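Local atomic coordinates of phospholyase (Arthrobacter aurescens, PDB entry 5G4I), a protein that uses pyridoxal 5'-phosphate as cofactor and acts as a phospholyase, although it is homologous to the class-III transaminases. Residues V64-H69 against L323-Y328; G46-L49 against K55-L58. All blocks are in the same frame, centred on the assembly; numbering follows the deposited sequence.

Interaction 1 of 2, residues V64-H69 against L323-Y328; sequences VPHVGH and LAVLRY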
loop_
_atom_site.group_PDB
_atom_site.type_symbol
_atom_site.label_atom_id
_atom_site.label_comp_id
_atom_site.label_asym_id
_atom_site.label_seq_id
_atom_site.Cartn_x
_atom_site.Cartn_y
_atom_site.Cartn_z
ATOM N N VAL A 64 4.502 -15.233 -4.749
ATOM C CA VAL A 64 4.134 -14.671 -3.487
ATOM C C VAL A 64 4.350 -15.671 -2.312
ATOM O O VAL A 64 4.929 -15.299 -1.256
ATOM C CB VAL A 64 2.701 -14.025 -3.532
ATOM C CG1 VAL A 64 2.201 -13.710 -2.140
ATOM C CG2 VAL A 64 2.713 -12.796 -4.423
ATOM N N PRO A 65 3.909 -16.967 -2.409
ATOM C CA PRO A 65 4.205 -17.952 -1.383
ATOM C C PRO A 65 5.622 -18.510 -1.540
ATOM O O PRO A 65 5.888 -19.672 -1.824
ATOM C CB PRO A 65 3.150 -19.070 -1.678
ATOM C CG PRO A 65 2.918 -18.968 -3.078
ATOM C CD PRO A 65 2.984 -17.504 -3.433
ATOM N N HIS A 66 6.591 -17.565 -1.371
ATOM C CA HIS A 66 8.034 -17.833 -1.518
ATOM C C HIS A 66 8.514 -19.100 -0.785
ATOM O O HIS A 66 9.325 -19.877 -1.364
ATOM C CB HIS A 66 8.815 -16.612 -0.905
ATOM C CG HIS A 66 10.288 -16.567 -1.230
ATOM N ND1 HIS A 66 10.758 -16.449 -2.516
ATOM C CD2 HIS A 66 11.373 -16.586 -0.411
ATOM C CE1 HIS A 66 12.087 -16.372 -2.460
ATOM N NE2 HIS A 66 12.470 -16.479 -1.217
ATOM N N VAL A 67 8.040 -19.342 0.449
ATOM C CA VAL A 67 8.432 -20.508 1.240
ATOM C C VAL A 67 7.371 -21.619 1.318
ATOM O O VAL A 67 7.381 -22.446 2.250
ATOM C CB VAL A 67 9.015 -20.121 2.622
ATOM C CG1 VAL A 67 10.343 -19.318 2.414
ATOM C CG2 VAL A 67 8.089 -19.272 3.489
ATOM N N GLY A 68 6.438 -21.541 0.400
ATOM C CA GLY A 68 5.432 -22.571 0.208
ATOM C C GLY A 68 4.047 -22.228 0.801
ATOM O O GLY A 68 3.920 -21.444 1.794
ATOM N N HIS A 69 2.993 -22.744 0.170
ATOM C CA HIS A 69 1.645 -22.572 0.699
ATOM C C HIS A 69 1.467 -23.137 2.128
ATOM O O HIS A 69 1.959 -24.248 2.434
ATOM C CB HIS A 69 0.626 -23.283 -0.237
ATOM C CG HIS A 69 0.634 -22.746 -1.620
ATOM N ND1 HIS A 69 0.110 -21.517 -1.943
ATOM C CD2 HIS A 69 1.135 -23.254 -2.787
ATOM C CE1 HIS A 69 0.283 -21.302 -3.241
ATOM N NE2 HIS A 69 0.901 -22.350 -3.775
ATOM N N LEU A 323 10.592 -11.657 9.019
ATOM C CA LEU A 323 11.719 -12.360 9.671
ATOM C C LEU A 323 11.573 -13.880 9.456
ATOM O O LEU A 323 12.576 -14.573 9.201
ATOM C CB LEU A 323 11.727 -12.008 11.165
ATOM C CG LEU A 323 12.432 -10.772 11.637
ATOM C CD1 LEU A 323 11.892 -10.433 13.071
ATOM C CD2 LEU A 323 13.983 -11.062 11.592
ATOM N N ALA A 324 10.338 -14.405 9.568
ATOM C CA ALA A 324 10.136 -15.868 9.359
ATOM C C ALA A 324 10.412 -16.354 7.973
ATOM O O ALA A 324 10.969 -17.479 7.759
ATOM C CB ALA A 324 8.737 -16.253 9.814
ATOM N N VAL A 325 10.133 -15.512 6.975
ATOM C CA VAL A 325 10.486 -15.838 5.566
ATOM C C VAL A 325 12.007 -15.950 5.396
ATOM O O VAL A 325 12.518 -16.934 4.794
ATOM C CB VAL A 325 9.864 -14.851 4.541
ATOM C CG1 VAL A 325 10.434 -15.051 3.134
ATOM C CG2 VAL A 325 8.344 -15.072 4.562
ATOM N N LEU A 326 12.755 -14.923 5.899
ATOM C CA LEU A 326 14.194 -14.970 5.774
ATOM C C LEU A 326 14.821 -16.111 6.562
ATOM O O LEU A 326 15.715 -16.814 6.054
ATOM C CB LEU A 326 14.825 -13.637 6.226
ATOM C CG LEU A 326 14.697 -12.390 5.331
ATOM C CD1 LEU A 326 15.242 -11.120 6.049
ATOM C CD2 LEU A 326 15.338 -12.614 3.977
ATOM N N ARG A 327 14.305 -16.358 7.778
ATOM C CA ARG A 327 14.854 -17.450 8.605
ATOM C C ARG A 327 14.652 -18.816 7.889
ATOM O O ARG A 327 15.535 -19.685 7.874
ATOM C CB ARG A 327 14.280 -17.467 10.019
ATOM C CG ARG A 327 14.791 -18.706 10.755
ATOM N N TYR A 328 13.439 -19.066 7.347
ATOM C CA TYR A 328 13.154 -20.303 6.676
ATOM C C TYR A 328 13.951 -20.518 5.443
ATOM O O TYR A 328 14.581 -21.599 5.213
ATOM C CB TYR A 328 11.623 -20.469 6.387
ATOM C CG TYR A 328 11.226 -21.823 5.923
ATOM C CD1 TYR A 328 11.271 -22.198 4.557
ATOM C CD2 TYR A 328 10.732 -22.759 6.863
ATOM C CE1 TYR A 328 10.930 -23.483 4.177
ATOM C CE2 TYR A 328 10.399 -24.044 6.454
ATOM C CZ TYR A 328 10.496 -24.363 5.127
ATOM O OH TYR A 328 10.138 -25.669 4.651
#
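Within 323-328, Val325 is the first residue to make a substantial contact with the loop 64-69, and it touches two of its side chains. Its CG1 comes to 4.0 Å from CD2 of the His66 imidazole, the two side chains crossing at about a right angle, and lies 4.3 Å from CG1 of Val67. The Val325 CG1 stands anti to its own backbone N (chi1 170°), which carries that methyl to the loop side of the helix. Val325 O, 4.0 Å from Val67 CG1, adds a further backbone-to-methyl contact.

One turn further along, Tyr328 reaches out beside Val67. Its CD1 sits 3.6 Å from Val67 CB and 3.7 Å from Val67 CG1, so the ring meets the valine at the branch point, and the two side chains run past each other in opposite directions. The approach to the ring is oblique. With chi1 at -169° the phenol extends off the helix toward the loop.

The contact is made by van der Waals packing, mostly between apolar groups. Several of the loop's backbone groups bond to other neighbours: Val67 N and Gly68 O to the side-chain amide of Asn285, and Val67 O to ND2 of Asn71. Val74 of helix 72-82 packs against both Val67 and Val325. The His66 side chain lies about 13 Å from the bound pyridoxal phosphate.

On the loop side this is a type I beta turn, Pro65 to Gly68, closed by Gly68 N to Pro65 O at 3.0 Å, which sets Val67 against helix 316-331 of a class-III aminotransferase fold.

Interaction 2 of 2, residues G46-L49 against K55-L58; sequences GVWL and KVYL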
loop_
_atom_site.group_PDB
_atom_site.type_symbol
_atom_site.label_atom_id
_atom_site.label_comp_id
_atom_site.label_asym_id
_atom_site.label_seq_id
_atom_site.Cartn_x
_atom_site.Cartn_y
_atom_site.Cartn_z
ATOM N N GLY A 46 2.816 -26.446 0.633
ATOM C CA GLY A 46 4.074 -26.449 -0.072
ATOM C C GLY A 46 3.928 -26.007 -1.507
ATOM O O GLY A 46 3.622 -24.825 -1.765
ATOM N N VAL A 47 4.180 -26.928 -2.506
ATOM C CA VAL A 47 4.028 -26.652 -3.923
ATOM C C VAL A 47 2.656 -27.154 -4.483
ATOM O O VAL A 47 2.435 -27.027 -5.703
ATOM C CB VAL A 47 5.168 -27.191 -4.763
ATOM C CG1 VAL A 47 6.544 -26.555 -4.415
ATOM C CG2 VAL A 47 5.209 -28.774 -4.753
ATOM N N TRP A 48 1.824 -27.704 -3.588
ATOM C CA TRP A 48 0.579 -28.348 -4.080
ATOM C C TRP A 48 -0.682 -27.534 -3.759
ATOM O O TRP A 48 -0.743 -26.933 -2.653
ATOM C CB TRP A 48 0.482 -29.730 -3.433
ATOM C CG TRP A 48 1.614 -30.659 -3.739
ATOM C CD1 TRP A 48 2.640 -30.969 -2.868
ATOM C CD2 TRP A 48 1.930 -31.291 -5.009
ATOM N NE1 TRP A 48 3.526 -31.811 -3.495
ATOM C CE2 TRP A 48 3.136 -32.025 -4.812
ATOM C CE3 TRP A 48 1.280 -31.371 -6.231
ATOM C CZ2 TRP A 48 3.708 -32.802 -5.855
ATOM C CZ3 TRP A 48 1.890 -32.170 -7.288
ATOM C CH2 TRP A 48 3.095 -32.862 -7.054
ATOM N N LEU A 49 -1.616 -27.450 -4.698
ATOM C CA LEU A 49 -2.882 -26.721 -4.557
ATOM C C LEU A 49 -4.076 -27.585 -4.900
ATOM O O LEU A 49 -3.962 -28.384 -5.814
ATOM C CB LEU A 49 -2.899 -25.499 -5.450
ATOM C CG LEU A 49 -1.988 -24.324 -5.021
ATOM C CD1 LEU A 49 -1.616 -23.438 -6.209
ATOM C CD2 LEU A 49 -2.644 -23.569 -3.839
ATOM N N LYS A 55 -9.497 -31.568 -7.297
ATOM C CA LYS A 55 -8.329 -31.820 -8.211
ATOM C C LYS A 55 -7.088 -31.155 -7.615
ATOM O O LYS A 55 -7.176 -29.957 -7.080
ATOM C CB LYS A 55 -8.583 -31.285 -9.607
ATOM C CG LYS A 55 -7.510 -31.524 -10.659
ATOM C CD LYS A 55 -8.069 -31.230 -12.062
ATOM C CE LYS A 55 -6.988 -31.137 -13.187
ATOM N NZ LYS A 55 -6.344 -32.425 -13.344
ATOM N N VAL A 56 -5.971 -31.847 -7.678
ATOM C CA VAL A 56 -4.664 -31.381 -7.153
ATOM C C VAL A 56 -3.755 -30.906 -8.277
ATOM O O VAL A 56 -3.624 -31.549 -9.347
ATOM C CB VAL A 56 -3.991 -32.486 -6.309
ATOM C CG1 VAL A 56 -2.604 -32.032 -5.826
ATOM C CG2 VAL A 56 -4.844 -32.862 -5.148
ATOM N N TYR A 57 -3.060 -29.767 -8.035
ATOM C CA TYR A 57 -2.176 -29.208 -9.022
ATOM C C TYR A 57 -0.755 -28.925 -8.414
ATOM O O TYR A 57 -0.664 -28.545 -7.222
ATOM C CB TYR A 57 -2.685 -27.843 -9.579
ATOM C CG TYR A 57 -4.098 -27.836 -10.135
ATOM C CD1 TYR A 57 -5.167 -27.789 -9.260
ATOM C CD2 TYR A 57 -4.317 -27.895 -11.457
ATOM C CE1 TYR A 57 -6.481 -27.799 -9.736
ATOM C CE2 TYR A 57 -5.635 -27.841 -11.988
ATOM C CZ TYR A 57 -6.669 -27.906 -11.091
ATOM O OH TYR A 57 -7.968 -27.872 -11.593
ATOM N N LEU A 58 0.229 -29.073 -9.284
ATOM C CA LEU A 58 1.619 -28.636 -9.017
ATOM C C LEU A 58 1.693 -27.138 -9.398
ATOM O O LEU A 58 1.395 -26.757 -10.506
ATOM C CB LEU A 58 2.618 -29.453 -9.832
ATOM C CG LEU A 58 4.119 -29.065 -9.663
ATOM C CD1 LEU A 58 4.585 -29.183 -8.257
ATOM C CD2 LEU A 58 4.994 -29.898 -10.615
#
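Trp48 and Leu49 run antiparallel to Leu58 and Tyr57, with Leu49 and Tyr57 as the hydrogen-bonded pair and Trp48 and Leu58 as the non-hydrogen-bonded one. This is a beta hairpin of strands 48-51 and 56-59, part of a mixed sheet in which 56-59 also pairs with strand 399-404. Leu49 N donates a hydrogen bond to Tyr57 O at 2.9 Å, and Tyr57 N donates one to Leu49 O at 2.8 Å. Both acceptors also receive a CA-H...O contact, Tyr57 O from Trp48 and Leu49 O from Val56.

Trp48 lies across the Leu58 side of the hairpin. With its CG anti to the carbonyl carbon (chi1 -60°), the indole turns over the neighbouring strand. Leu58 CD1 sits over one ring face, 4.2 Å from the centroid of the six-membered ring and 14° off its normal, a CH-pi contact. The same methyl touches Val47 CG2 at 3.6 Å, and that valine methyl lies over the same indole face, also offset toward the rim. CZ3 of Trp48 lies 3.8 Å from Leu58 CB, and Val56 CG1 approaches Trp48 CE3 obliquely. With the indole gone, as in an alanine at this position, Leu58 CD1 and Val47 CG2 are likely to lose the ring face they pack on, and Val56 CG1 its contact with CE3.

Beyond the hairpin, His423, Ile426 and Leu427 of helix 421-436 pack on Leu58. On the other face, Leu49 meets Val85 of the second subunit and Tyr57 touches Leu400, while the Tyr57 hydroxyl is hydrogen-bonded to Asp51. Leu49 O also lies at the edge of the Tyr57 ring, in its plane, 3.7 Å from Tyr57 CD1.

Interaction 2 closes before interaction 1 opens: the hairpin at 46-49 and 55-58 leads through the end of strand 56-59 into the loop 64-69, whose helical partner, 323-328, follows some 250 residues later. Their centres are about 17 Å apart, yet they touch. His69 N lies 2.9 Å from Gly46 O, a probable hydrogen bond, and the His69 imidazole packs on Leu49 CD1; its NE2 also bonds to Asp59. One short run of chain thus joins the hairpin's sheet to helix 316-331. Both contacts also adjoin the second subunit, through Val64 and His69 in interaction 1 and Leu49 in interaction 2, so this region borders the dimer interface.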